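Local coordinates for 223aa long hypothetical arylmalonate decarboxylase (PDB 2DGD), which probably acts as a lyase of the arylmalonate decarboxylase family, within the aspartate/glutamate racemase superfamily, though its own function is not established, at residues K110-T115 against D173-A178; L106-L111 against K132-V137; E55-Y60 against K86-D91; I8-P13 against I69-R74. All coordinates share one frame; numbering follows the deposited sequence.

Interaction 1 (K110-T115 against D173-A178); sequences KLWIGT and DAVYIA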
# COMPACT_ATOMS: atom_id res chain seq x y z
N LYS A 110 -22.93 1.05 -34.99
CA LYS A 110 -22.17 2.20 -35.50
C LYS A 110 -20.73 2.09 -35.00
O LYS A 110 -20.49 1.87 -33.81
CB LYS A 110 -22.82 3.50 -35.03
CG LYS A 110 -24.15 3.78 -35.70
CD LYS A 110 -24.87 4.94 -35.06
CE LYS A 110 -26.19 5.20 -35.77
NZ LYS A 110 -27.01 6.21 -35.05
N LEU A 111 -19.78 2.24 -35.90
CA LEU A 111 -18.38 2.09 -35.55
C LEU A 111 -17.46 3.20 -36.06
O LEU A 111 -17.65 3.72 -37.17
CB LEU A 111 -17.90 0.74 -36.09
CG LEU A 111 -16.50 0.23 -35.74
CD1 LEU A 111 -16.45 -0.14 -34.27
CD2 LEU A 111 -16.18 -0.99 -36.59
N TRP A 112 -16.48 3.57 -35.25
CA TRP A 112 -15.49 4.57 -35.64
C TRP A 112 -14.19 3.76 -35.70
O TRP A 112 -13.86 3.03 -34.76
CB TRP A 112 -15.36 5.67 -34.60
CG TRP A 112 -14.60 6.86 -35.14
CD1 TRP A 112 -15.14 7.96 -35.74
CD2 TRP A 112 -13.17 7.02 -35.19
NE1 TRP A 112 -14.13 8.80 -36.16
CE2 TRP A 112 -12.92 8.26 -35.83
CE3 TRP A 112 -12.09 6.25 -34.75
CZ2 TRP A 112 -11.63 8.74 -36.05
CZ3 TRP A 112 -10.79 6.73 -34.97
CH2 TRP A 112 -10.58 7.96 -35.61
N ILE A 113 -13.45 3.89 -36.80
CA ILE A 113 -12.22 3.12 -36.97
C ILE A 113 -10.91 3.90 -37.00
O ILE A 113 -10.74 4.82 -37.81
CB ILE A 113 -12.31 2.27 -38.26
CG1 ILE A 113 -13.47 1.29 -38.14
CG2 ILE A 113 -11.01 1.53 -38.51
CD1 ILE A 113 -13.79 0.59 -39.44
N GLY A 114 -9.99 3.53 -36.12
CA GLY A 114 -8.70 4.17 -36.09
C GLY A 114 -7.66 3.18 -36.57
O GLY A 114 -7.73 2.01 -36.20
N THR A 115 -6.71 3.62 -37.39
CA THR A 115 -5.66 2.72 -37.89
C THR A 115 -4.30 3.42 -37.92
O THR A 115 -4.20 4.63 -37.71
CB THR A 115 -5.95 2.24 -39.34
OG1 THR A 115 -5.48 3.22 -40.27
CG2 THR A 115 -7.43 2.03 -39.56
N ASP A 173 -21.01 3.42 -31.59
CA ASP A 173 -21.38 2.58 -30.46
C ASP A 173 -20.09 2.08 -29.83
O ASP A 173 -20.08 1.64 -28.68
CB ASP A 173 -22.20 1.37 -30.89
CG ASP A 173 -23.54 1.76 -31.45
OD1 ASP A 173 -24.24 2.54 -30.78
OD2 ASP A 173 -23.90 1.27 -32.55
N ALA A 174 -19.01 2.16 -30.60
CA ALA A 174 -17.71 1.70 -30.14
C ALA A 174 -16.65 2.15 -31.12
O ALA A 174 -16.95 2.52 -32.25
CB ALA A 174 -17.70 0.18 -30.03
N VAL A 175 -15.40 2.10 -30.66
CA VAL A 175 -14.25 2.46 -31.48
C VAL A 175 -13.41 1.21 -31.68
O VAL A 175 -13.31 0.36 -30.78
CB VAL A 175 -13.37 3.52 -30.78
CG1 VAL A 175 -12.05 3.66 -31.52
CG2 VAL A 175 -14.09 4.85 -30.72
N TYR A 176 -12.81 1.08 -32.86
CA TYR A 176 -11.96 -0.06 -33.14
C TYR A 176 -10.62 0.45 -33.62
O TYR A 176 -10.56 1.30 -34.51
CB TYR A 176 -12.59 -0.95 -34.23
CG TYR A 176 -11.64 -1.95 -34.84
CD1 TYR A 176 -11.00 -2.92 -34.05
CD2 TYR A 176 -11.35 -1.93 -36.20
CE1 TYR A 176 -10.10 -3.83 -34.61
CE2 TYR A 176 -10.46 -2.84 -36.77
CZ TYR A 176 -9.84 -3.79 -35.97
OH TYR A 176 -8.94 -4.68 -36.53
N ILE A 177 -9.54 -0.04 -33.02
CA ILE A 177 -8.20 0.36 -33.42
C ILE A 177 -7.50 -0.84 -34.04
O ILE A 177 -7.16 -1.80 -33.35
CB ILE A 177 -7.39 0.88 -32.20
CG1 ILE A 177 -8.11 2.07 -31.58
CG2 ILE A 177 -6.01 1.32 -32.64
CD1 ILE A 177 -7.49 2.56 -30.29
N ALA A 178 -7.28 -0.77 -35.35
CA ALA A 178 -6.66 -1.86 -36.10
C ALA A 178 -5.15 -2.02 -35.97
O ALA A 178 -4.44 -1.09 -35.59
CB ALA A 178 -7.04 -1.74 -37.57
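Lys110 and Asp173 open this parallel strand pairing with a double link. The backbone N of Lys110 donates to the carboxylate, Lys110 N to Asp173 OD2 being 2.6 Å and almost straight, while Asp173 N returns a bond of 2.8 Å to Lys110 O. With chi1 at -66° the carboxylate swings back beside its own backbone N, and this is how side chain and amide of Asp173 face the same neighbour. The amide reaches Lys110 O from well above the carbonyl plane, 44° out of it. The same OD2 is also held by Arg109 N, so one carboxylate oxygen ties two successive amides, those of Arg109 and Lys110.

From Trp112 on, the backbones pair in parallel. Trp112 uses both its N and its O, N to Ala174 O at 3.2 Å and O to Tyr176 N at 2.9 Å, and Gly114 does the same, N to Tyr176 O at 2.8 Å and O to Ala178 N at 2.9 Å.

Side chains then sort to the two faces. Leu111 and Tyr176 share one: Leu111 CD1 lies 3.9 Å from Tyr176 CB, and one face of the Tyr176 ring has Ala178 N over its centre. On the other face Trp112 and Val175 lie alongside, pointing the same way, and CE3 of the Trp112 indole meets Val175 CG1 at 4.1 Å.

The pair forms the middle of the four-stranded parallel sheet, with 135-141 beyond 110-115 and 199-201 beyond 174-177. Helix 95-105 packs against Leu111 and Tyr176, and helix 187-195 against Val175 and Ile177.

Interaction 2 (L106-L111 against K132-V137); sequences LNVRKL and KGFEIV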
# COMPACT_ATOMS: atom_id res chain seq x y z
N LEU A 106 -21.15 -7.10 -28.19
CA LEU A 106 -21.38 -5.81 -27.55
C LEU A 106 -22.52 -5.03 -28.22
O LEU A 106 -22.72 -3.85 -27.93
CB LEU A 106 -20.10 -4.97 -27.59
CG LEU A 106 -18.92 -5.41 -26.73
CD1 LEU A 106 -17.71 -4.53 -27.04
CD2 LEU A 106 -19.28 -5.32 -25.26
N ASN A 107 -23.24 -5.69 -29.12
CA ASN A 107 -24.35 -5.06 -29.84
C ASN A 107 -23.91 -3.76 -30.50
O ASN A 107 -24.54 -2.71 -30.31
CB ASN A 107 -25.50 -4.75 -28.88
CG ASN A 107 -25.94 -5.96 -28.09
OD1 ASN A 107 -26.32 -6.99 -28.66
ND2 ASN A 107 -25.90 -5.84 -26.77
N VAL A 108 -22.85 -3.83 -31.29
CA VAL A 108 -22.34 -2.64 -31.96
C VAL A 108 -22.81 -2.53 -33.40
O VAL A 108 -22.61 -3.45 -34.20
CB VAL A 108 -20.80 -2.62 -31.92
CG1 VAL A 108 -20.26 -1.50 -32.80
CG2 VAL A 108 -20.32 -2.44 -30.50
N ARG A 109 -23.45 -1.41 -33.74
CA ARG A 109 -23.91 -1.18 -35.10
C ARG A 109 -23.14 -0.02 -35.74
O ARG A 109 -22.75 -0.10 -36.91
CB ARG A 109 -25.41 -0.89 -35.13
CG ARG A 109 -26.27 -2.12 -34.85
CD ARG A 109 -27.65 -1.99 -35.52
NE ARG A 109 -28.76 -2.09 -34.57
CZ ARG A 109 -28.95 -1.26 -33.55
NH1 ARG A 109 -29.99 -1.43 -32.74
NH2 ARG A 109 -28.11 -0.25 -33.34
N LYS A 110 -22.93 1.05 -34.99
CA LYS A 110 -22.17 2.20 -35.50
C LYS A 110 -20.73 2.09 -35.00
O LYS A 110 -20.49 1.87 -33.81
CB LYS A 110 -22.82 3.50 -35.03
CG LYS A 110 -24.15 3.78 -35.70
CD LYS A 110 -24.87 4.94 -35.06
CE LYS A 110 -26.19 5.20 -35.77
NZ LYS A 110 -27.01 6.21 -35.05
N LEU A 111 -19.78 2.24 -35.90
CA LEU A 111 -18.38 2.09 -35.55
C LEU A 111 -17.46 3.20 -36.06
O LEU A 111 -17.65 3.72 -37.17
CB LEU A 111 -17.90 0.74 -36.09
CG LEU A 111 -16.50 0.23 -35.74
CD1 LEU A 111 -16.45 -0.14 -34.27
CD2 LEU A 111 -16.18 -0.99 -36.59
N LYS A 132 -19.13 -6.09 -43.35
CA LYS A 132 -19.40 -7.04 -42.28
C LYS A 132 -20.66 -6.62 -41.54
O LYS A 132 -21.07 -7.27 -40.59
CB LYS A 132 -18.23 -7.11 -41.30
CG LYS A 132 -16.99 -7.78 -41.84
CD LYS A 132 -15.98 -8.03 -40.73
CE LYS A 132 -14.72 -8.71 -41.25
NZ LYS A 132 -13.73 -9.03 -40.17
N GLY A 133 -21.27 -5.53 -41.98
CA GLY A 133 -22.50 -5.08 -41.35
C GLY A 133 -22.39 -3.95 -40.34
O GLY A 133 -23.18 -3.89 -39.39
N PHE A 134 -21.42 -3.06 -40.52
CA PHE A 134 -21.27 -1.94 -39.59
C PHE A 134 -21.42 -0.61 -40.31
O PHE A 134 -20.98 -0.46 -41.45
CB PHE A 134 -19.91 -1.97 -38.90
CG PHE A 134 -19.69 -3.15 -38.01
CD1 PHE A 134 -19.03 -4.28 -38.48
CD2 PHE A 134 -20.15 -3.15 -36.69
CE1 PHE A 134 -18.83 -5.38 -37.66
CE2 PHE A 134 -19.95 -4.24 -35.87
CZ PHE A 134 -19.29 -5.36 -36.35
N GLU A 135 -22.04 0.35 -39.63
CA GLU A 135 -22.17 1.68 -40.19
C GLU A 135 -20.93 2.39 -39.68
O GLU A 135 -20.72 2.51 -38.47
CB GLU A 135 -23.42 2.39 -39.69
CG GLU A 135 -23.53 3.80 -40.24
CD GLU A 135 -24.64 4.61 -39.61
OE1 GLU A 135 -24.69 5.84 -39.84
OE2 GLU A 135 -25.47 4.01 -38.88
N ILE A 136 -20.09 2.87 -40.59
CA ILE A 136 -18.87 3.52 -40.19
C ILE A 136 -18.99 5.03 -40.13
O ILE A 136 -18.80 5.72 -41.12
CB ILE A 136 -17.74 3.07 -41.11
CG1 ILE A 136 -17.54 1.57 -40.90
CG2 ILE A 136 -16.46 3.85 -40.83
CD1 ILE A 136 -16.75 0.91 -41.95
N VAL A 137 -19.29 5.52 -38.94
CA VAL A 137 -19.48 6.94 -38.69
C VAL A 137 -18.23 7.81 -38.84
O VAL A 137 -18.32 9.04 -38.79
CB VAL A 137 -20.06 7.16 -37.28
CG1 VAL A 137 -21.37 6.40 -37.15
CG2 VAL A 137 -19.08 6.70 -36.23
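Phe134 lays its ring beside the backbone that leads into strand 110-115. Its chi1 of -65° sets the ring beside its own backbone N, and there Arg109 O lies at the ring edge, near its plane. The Phe134 and Val108 side chains cross at a slant, CE2 of Phe134 being 4.1 Å from Val108 CG1, and Leu111 CD2 approaches the root of the ring, 4.4 Å from Phe134 CG. Leu103 of helix 95-105 packs against both Val108 and Phe134.

On the face away from Leu111, Lys110 and Glu135 run side by side in the same direction, both chains extended beyond CG, so that methylene meets carboxylate: Lys110 CE is 3.4 Å from Glu135 OE2. The ammonium overshoots, leaving Lys110 NZ 4.7 Å from that oxygen. Val137, two residues on, puts CG1 against the base of the lysine, 3.9 Å from Lys110 CB.

The backbones pair in parallel. Glu135 N reaches Arg109 O at 2.8 Å, and Leu111 N reaches Glu135 O at 2.7 Å. A bent, weak bond joins Val137 N to Leu111 O at 3.0 Å. This closes the beta-alpha-beta unit made with helix 119-130.

Chemically the work is divided: backbone amides supply the directional bonds and Phe134 the apolar packing, while Lys110 and Glu135, both exposed, would attract each other at long range without forming a salt bridge, probably modestly in solvent.

Interaction 3 (E55-Y60 against K86-D91); sequences ELKYSY and KRVIKD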
# COMPACT_ATOMS: atom_id res chain seq x y z
N GLU A 55 5.09 -22.65 -44.69
CA GLU A 55 5.75 -21.83 -43.68
C GLU A 55 4.88 -21.70 -42.44
O GLU A 55 5.38 -21.68 -41.32
CB GLU A 55 6.05 -20.44 -44.25
CG GLU A 55 7.12 -20.44 -45.35
CD GLU A 55 7.38 -19.05 -45.94
OE1 GLU A 55 7.81 -18.14 -45.19
OE2 GLU A 55 7.17 -18.87 -47.16
N LEU A 56 3.57 -21.63 -42.65
CA LEU A 56 2.63 -21.52 -41.56
C LEU A 56 2.69 -22.78 -40.71
O LEU A 56 2.72 -22.70 -39.48
CB LEU A 56 1.22 -21.31 -42.10
CG LEU A 56 0.13 -21.02 -41.06
CD1 LEU A 56 0.41 -19.69 -40.40
CD2 LEU A 56 -1.23 -20.99 -41.73
N LYS A 57 2.71 -23.93 -41.36
CA LYS A 57 2.76 -25.20 -40.65
C LYS A 57 4.05 -25.32 -39.86
O LYS A 57 4.06 -25.86 -38.75
CB LYS A 57 2.65 -26.38 -41.62
CG LYS A 57 2.22 -27.68 -40.96
CD LYS A 57 2.24 -28.88 -41.93
CE LYS A 57 1.45 -28.62 -43.22
NZ LYS A 57 -0.01 -28.37 -42.99
N TYR A 58 5.14 -24.80 -40.42
CA TYR A 58 6.44 -24.86 -39.74
C TYR A 58 6.44 -24.05 -38.45
O TYR A 58 6.83 -24.55 -37.40
CB TYR A 58 7.56 -24.35 -40.65
CG TYR A 58 8.91 -24.30 -39.96
CD1 TYR A 58 9.51 -25.46 -39.47
CD2 TYR A 58 9.55 -23.08 -39.75
CE1 TYR A 58 10.71 -25.41 -38.77
CE2 TYR A 58 10.76 -23.02 -39.06
CZ TYR A 58 11.33 -24.19 -38.57
OH TYR A 58 12.50 -24.12 -37.84
N SER A 59 6.02 -22.79 -38.55
CA SER A 59 5.97 -21.92 -37.37
C SER A 59 5.05 -22.54 -36.33
O SER A 59 5.35 -22.55 -35.14
CB SER A 59 5.47 -20.53 -37.76
OG SER A 59 6.46 -19.82 -38.48
N TYR A 60 3.92 -23.06 -36.78
CA TYR A 60 2.98 -23.69 -35.88
C TYR A 60 3.67 -24.84 -35.15
O TYR A 60 3.50 -25.01 -33.95
CB TYR A 60 1.78 -24.21 -36.67
CG TYR A 60 0.91 -25.14 -35.87
CD1 TYR A 60 0.25 -24.70 -34.73
CD2 TYR A 60 0.77 -26.48 -36.24
CE1 TYR A 60 -0.52 -25.57 -33.97
CE2 TYR A 60 -0.00 -27.36 -35.49
CZ TYR A 60 -0.65 -26.90 -34.35
OH TYR A 60 -1.43 -27.77 -33.61
N LYS A 86 -6.91 -21.67 -40.52
CA LYS A 86 -7.75 -22.50 -39.65
C LYS A 86 -7.44 -23.98 -39.90
O LYS A 86 -7.49 -24.79 -38.98
CB LYS A 86 -9.23 -22.24 -39.96
CG LYS A 86 -9.59 -20.78 -40.13
CD LYS A 86 -9.84 -20.10 -38.80
CE LYS A 86 -11.32 -19.97 -38.52
NZ LYS A 86 -11.97 -19.02 -39.47
N ARG A 87 -7.12 -24.31 -41.14
CA ARG A 87 -6.81 -25.67 -41.54
C ARG A 87 -5.52 -26.17 -40.88
O ARG A 87 -5.48 -27.26 -40.32
CB ARG A 87 -6.66 -25.75 -43.06
CG ARG A 87 -6.40 -27.15 -43.61
CD ARG A 87 -5.77 -27.06 -44.99
NE ARG A 87 -6.54 -26.18 -45.86
CZ ARG A 87 -6.05 -25.58 -46.94
NH1 ARG A 87 -6.82 -24.79 -47.68
NH2 ARG A 87 -4.78 -25.76 -47.28
N VAL A 88 -4.48 -25.36 -40.97
CA VAL A 88 -3.19 -25.71 -40.40
C VAL A 88 -3.19 -25.66 -38.88
O VAL A 88 -2.67 -26.55 -38.22
CB VAL A 88 -2.08 -24.75 -40.90
CG1 VAL A 88 -0.72 -25.23 -40.42
CG2 VAL A 88 -2.11 -24.66 -42.41
N ILE A 89 -3.79 -24.61 -38.33
CA ILE A 89 -3.82 -24.42 -36.88
C ILE A 89 -5.21 -24.59 -36.28
O ILE A 89 -6.04 -23.67 -36.33
CB ILE A 89 -3.28 -23.03 -36.50
CG1 ILE A 89 -1.88 -22.85 -37.11
CG2 ILE A 89 -3.20 -22.89 -34.99
CD1 ILE A 89 -1.34 -21.45 -37.00
N LYS A 90 -5.46 -25.76 -35.71
CA LYS A 90 -6.75 -26.07 -35.10
C LYS A 90 -7.03 -25.14 -33.92
O LYS A 90 -6.19 -24.97 -33.03
CB LYS A 90 -6.76 -27.52 -34.62
CG LYS A 90 -8.06 -27.97 -33.95
CD LYS A 90 -7.94 -29.38 -33.39
CE LYS A 90 -9.19 -29.81 -32.63
NZ LYS A 90 -10.40 -29.80 -33.50
N ASP A 91 -8.21 -24.53 -33.93
CA ASP A 91 -8.65 -23.62 -32.87
C ASP A 91 -7.85 -22.32 -32.80
O ASP A 91 -7.87 -21.63 -31.78
CB ASP A 91 -8.60 -24.31 -31.51
CG ASP A 91 -9.51 -25.51 -31.44
OD1 ASP A 91 -10.70 -25.37 -31.82
OD2 ASP A 91 -9.05 -26.59 -31.00
O HOH W 1 -3.53 -28.08 -35.45
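Leu56 reaches across from helix 49-63 to the end of helix 82-88. Its CD2 meets Val88 CG2 at 3.8 Å, while the other branch, CD1, lies 4.2 Å from Ile89 CD1, so the leucine fork touches two successive residues. One step on, Lys57 contributes the base of its side chain: Val88 CG1 rests against the helix backbone, 3.5 Å from Lys57 CA, and the lysine chain, bent at chi3 and chi4, curls round Val88 CG1.

A turn after Leu56, Tyr60 closes the contact. Its ring slides past Ile89, running the other way, with Tyr60 CD1 3.7 Å from Ile89 CG1. Over one ring face, away from the centre, sits Val88 O. With CG anti to the backbone N (chi1 167°), the ring extends to where its hydroxyl meets a water, 2.8 Å from Tyr60 OH. That water donates to Val88 O and accepts from Lys90 N, bridging the tyrosine to the backbone on both sides of the helix end.

Leu56, Tyr60 and Ile89 also pack on strand 69-72, through Tyr72 and Ile70. A helix packed on a parallel sheet, with the end of a second helix and the loop after it wedged alongside, fits the layering of an alpha/beta fold, here over the three-stranded sheet.

Interaction 4 (I8-P13 against I69-R74); sequences IGVILP and IIIYGR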
# COMPACT_ATOMS: atom_id res chain seq x y z
N ILE A 8 -0.18 -19.30 -23.84
CA ILE A 8 -0.68 -18.82 -25.11
C ILE A 8 0.44 -18.60 -26.12
O ILE A 8 1.37 -17.82 -25.89
CB ILE A 8 -1.45 -17.49 -24.93
CG1 ILE A 8 -2.61 -17.70 -23.95
CG2 ILE A 8 -1.98 -16.99 -26.27
CD1 ILE A 8 -3.38 -16.44 -23.62
N GLY A 9 0.36 -19.31 -27.24
CA GLY A 9 1.36 -19.16 -28.27
C GLY A 9 0.91 -18.08 -29.23
O GLY A 9 -0.28 -17.89 -29.44
N VAL A 10 1.86 -17.36 -29.81
CA VAL A 10 1.51 -16.31 -30.76
C VAL A 10 2.49 -16.26 -31.94
O VAL A 10 3.71 -16.21 -31.76
CB VAL A 10 1.44 -14.93 -30.05
CG1 VAL A 10 2.76 -14.60 -29.40
CG2 VAL A 10 1.07 -13.85 -31.05
N ILE A 11 1.94 -16.29 -33.14
CA ILE A 11 2.75 -16.20 -34.35
C ILE A 11 2.61 -14.76 -34.82
O ILE A 11 1.51 -14.29 -35.07
CB ILE A 11 2.23 -17.13 -35.46
CG1 ILE A 11 2.29 -18.58 -34.99
CG2 ILE A 11 3.07 -16.94 -36.72
CD1 ILE A 11 1.64 -19.54 -35.96
N LEU A 12 3.73 -14.05 -34.94
CA LEU A 12 3.65 -12.66 -35.39
C LEU A 12 4.72 -12.26 -36.38
O LEU A 12 5.73 -12.94 -36.52
CB LEU A 12 3.67 -11.72 -34.18
CG LEU A 12 4.52 -12.10 -32.97
CD1 LEU A 12 5.96 -12.23 -33.37
CD2 LEU A 12 4.37 -11.05 -31.89
N PRO A 13 4.51 -11.14 -37.08
CA PRO A 13 5.48 -10.65 -38.06
C PRO A 13 6.79 -10.23 -37.39
O PRO A 13 6.79 -9.71 -36.29
CB PRO A 13 4.74 -9.49 -38.73
CG PRO A 13 3.81 -9.03 -37.68
CD PRO A 13 3.30 -10.30 -37.09
N ILE A 69 -3.17 -22.79 -26.73
CA ILE A 69 -3.94 -22.21 -27.82
C ILE A 69 -2.98 -21.28 -28.54
O ILE A 69 -2.00 -20.83 -27.96
CB ILE A 69 -5.16 -21.42 -27.30
CG1 ILE A 69 -6.07 -21.08 -28.47
CG2 ILE A 69 -4.71 -20.15 -26.61
CD1 ILE A 69 -7.40 -20.52 -28.05
N ILE A 70 -3.25 -21.01 -29.81
CA ILE A 70 -2.37 -20.15 -30.60
C ILE A 70 -3.09 -18.98 -31.24
O ILE A 70 -4.20 -19.12 -31.73
CB ILE A 70 -1.64 -20.97 -31.69
CG1 ILE A 70 -0.67 -21.95 -31.02
CG2 ILE A 70 -0.93 -20.05 -32.66
CD1 ILE A 70 0.10 -22.80 -31.97
N ILE A 71 -2.44 -17.83 -31.23
CA ILE A 71 -3.00 -16.62 -31.82
C ILE A 71 -2.19 -16.30 -33.06
O ILE A 71 -0.96 -16.28 -33.00
CB ILE A 71 -2.87 -15.40 -30.87
CG1 ILE A 71 -3.69 -15.62 -29.60
CG2 ILE A 71 -3.32 -14.14 -31.59
CD1 ILE A 71 -3.54 -14.50 -28.59
N TYR A 72 -2.87 -16.08 -34.18
CA TYR A 72 -2.21 -15.73 -35.43
C TYR A 72 -2.19 -14.20 -35.45
O TYR A 72 -3.16 -13.57 -35.85
CB TYR A 72 -3.00 -16.26 -36.63
CG TYR A 72 -2.33 -15.98 -37.96
CD1 TYR A 72 -1.12 -16.59 -38.29
CD2 TYR A 72 -2.89 -15.07 -38.87
CE1 TYR A 72 -0.48 -16.30 -39.50
CE2 TYR A 72 -2.26 -14.78 -40.08
CZ TYR A 72 -1.06 -15.40 -40.38
OH TYR A 72 -0.41 -15.11 -41.56
N GLY A 73 -1.09 -13.62 -34.99
CA GLY A 73 -1.00 -12.18 -34.91
C GLY A 73 -0.59 -11.39 -36.13
O GLY A 73 0.19 -10.46 -36.03
N ARG A 74 -1.12 -11.76 -37.29
CA ARG A 74 -0.80 -11.04 -38.52
C ARG A 74 -2.12 -10.74 -39.21
O ARG A 74 -3.16 -11.29 -38.84
CB ARG A 74 0.06 -11.90 -39.44
CG ARG A 74 1.31 -12.45 -38.78
CD ARG A 74 2.05 -13.36 -39.73
NE ARG A 74 2.51 -12.64 -40.92
CZ ARG A 74 3.17 -13.22 -41.92
NH1 ARG A 74 3.55 -12.49 -42.96
NH2 ARG A 74 3.43 -14.51 -41.90
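Gly9 and Ile11 carry four backbone bonds that join strand 6-13 to strand 69-72 in parallel. Gly9 N donates to Ile69 O at 2.9 Å and Gly9 O accepts from Ile71 N at 2.8 Å; Ile11 repeats the pattern, N to Ile71 O at 2.9 Å and O to Gly73 N at 2.7 Å. The first and third are nearly straight, while the last is bent to 137° at the hydrogen, where the chain leaves strand 69-72. Strand 6-13 is the central one of the three-stranded parallel sheet, between 31-38 and 69-72.

Side chains pack on both faces. On one Ile8 CG2 crosses to Ile71 CD1 at 3.7 Å, with Ile8 and Ile69 alongside each other. On the other, Ile11 CD1 sits 4.2 Å from Ile70 CG2, with Tyr72 beyond it. The tyrosine ring carries Arg74 N over one face, nearer its edge than its centre, and its hydroxyl bonds to Tyr76 O.

Past the paired region, Pro13 slides by Arg74 in the opposite direction, Pro13 CD lying 3.4 Å from Arg74 CG. Gly73 O, near the same proline carbon, is hydrogen-bonded by Thr180 OG1.

Between the two strands the hydrogen bonds are thus all backbone to backbone, and bonds involving side chains go outward, to Tyr76 and Thr180. The isoleucines make both faces apolar, and helices 202-214 and 49-63 cover them.

The four contacts fall into two groups, one for each parallel sheet. Interactions 3 and 4 come first along the chain and alternate in it; their centres are 10 Å apart and they touch, helix 49-63 and Ile89, just after helix 82-88, packing on strand 69-72. Interactions 1 and 2 follow, with centres 9 Å apart, sharing Lys110 and Leu111 of strand 110-115, which is flanked by 174-177 and 135-141. Interactions 1 and 4 lie on opposite sides of the chain's centre, their own centres 23 Å apart and nearest atoms about 9 Å. Two alpha/beta halves of this kind are consistent with the two-domain architecture of the aspartate/glutamate racemase superfamily.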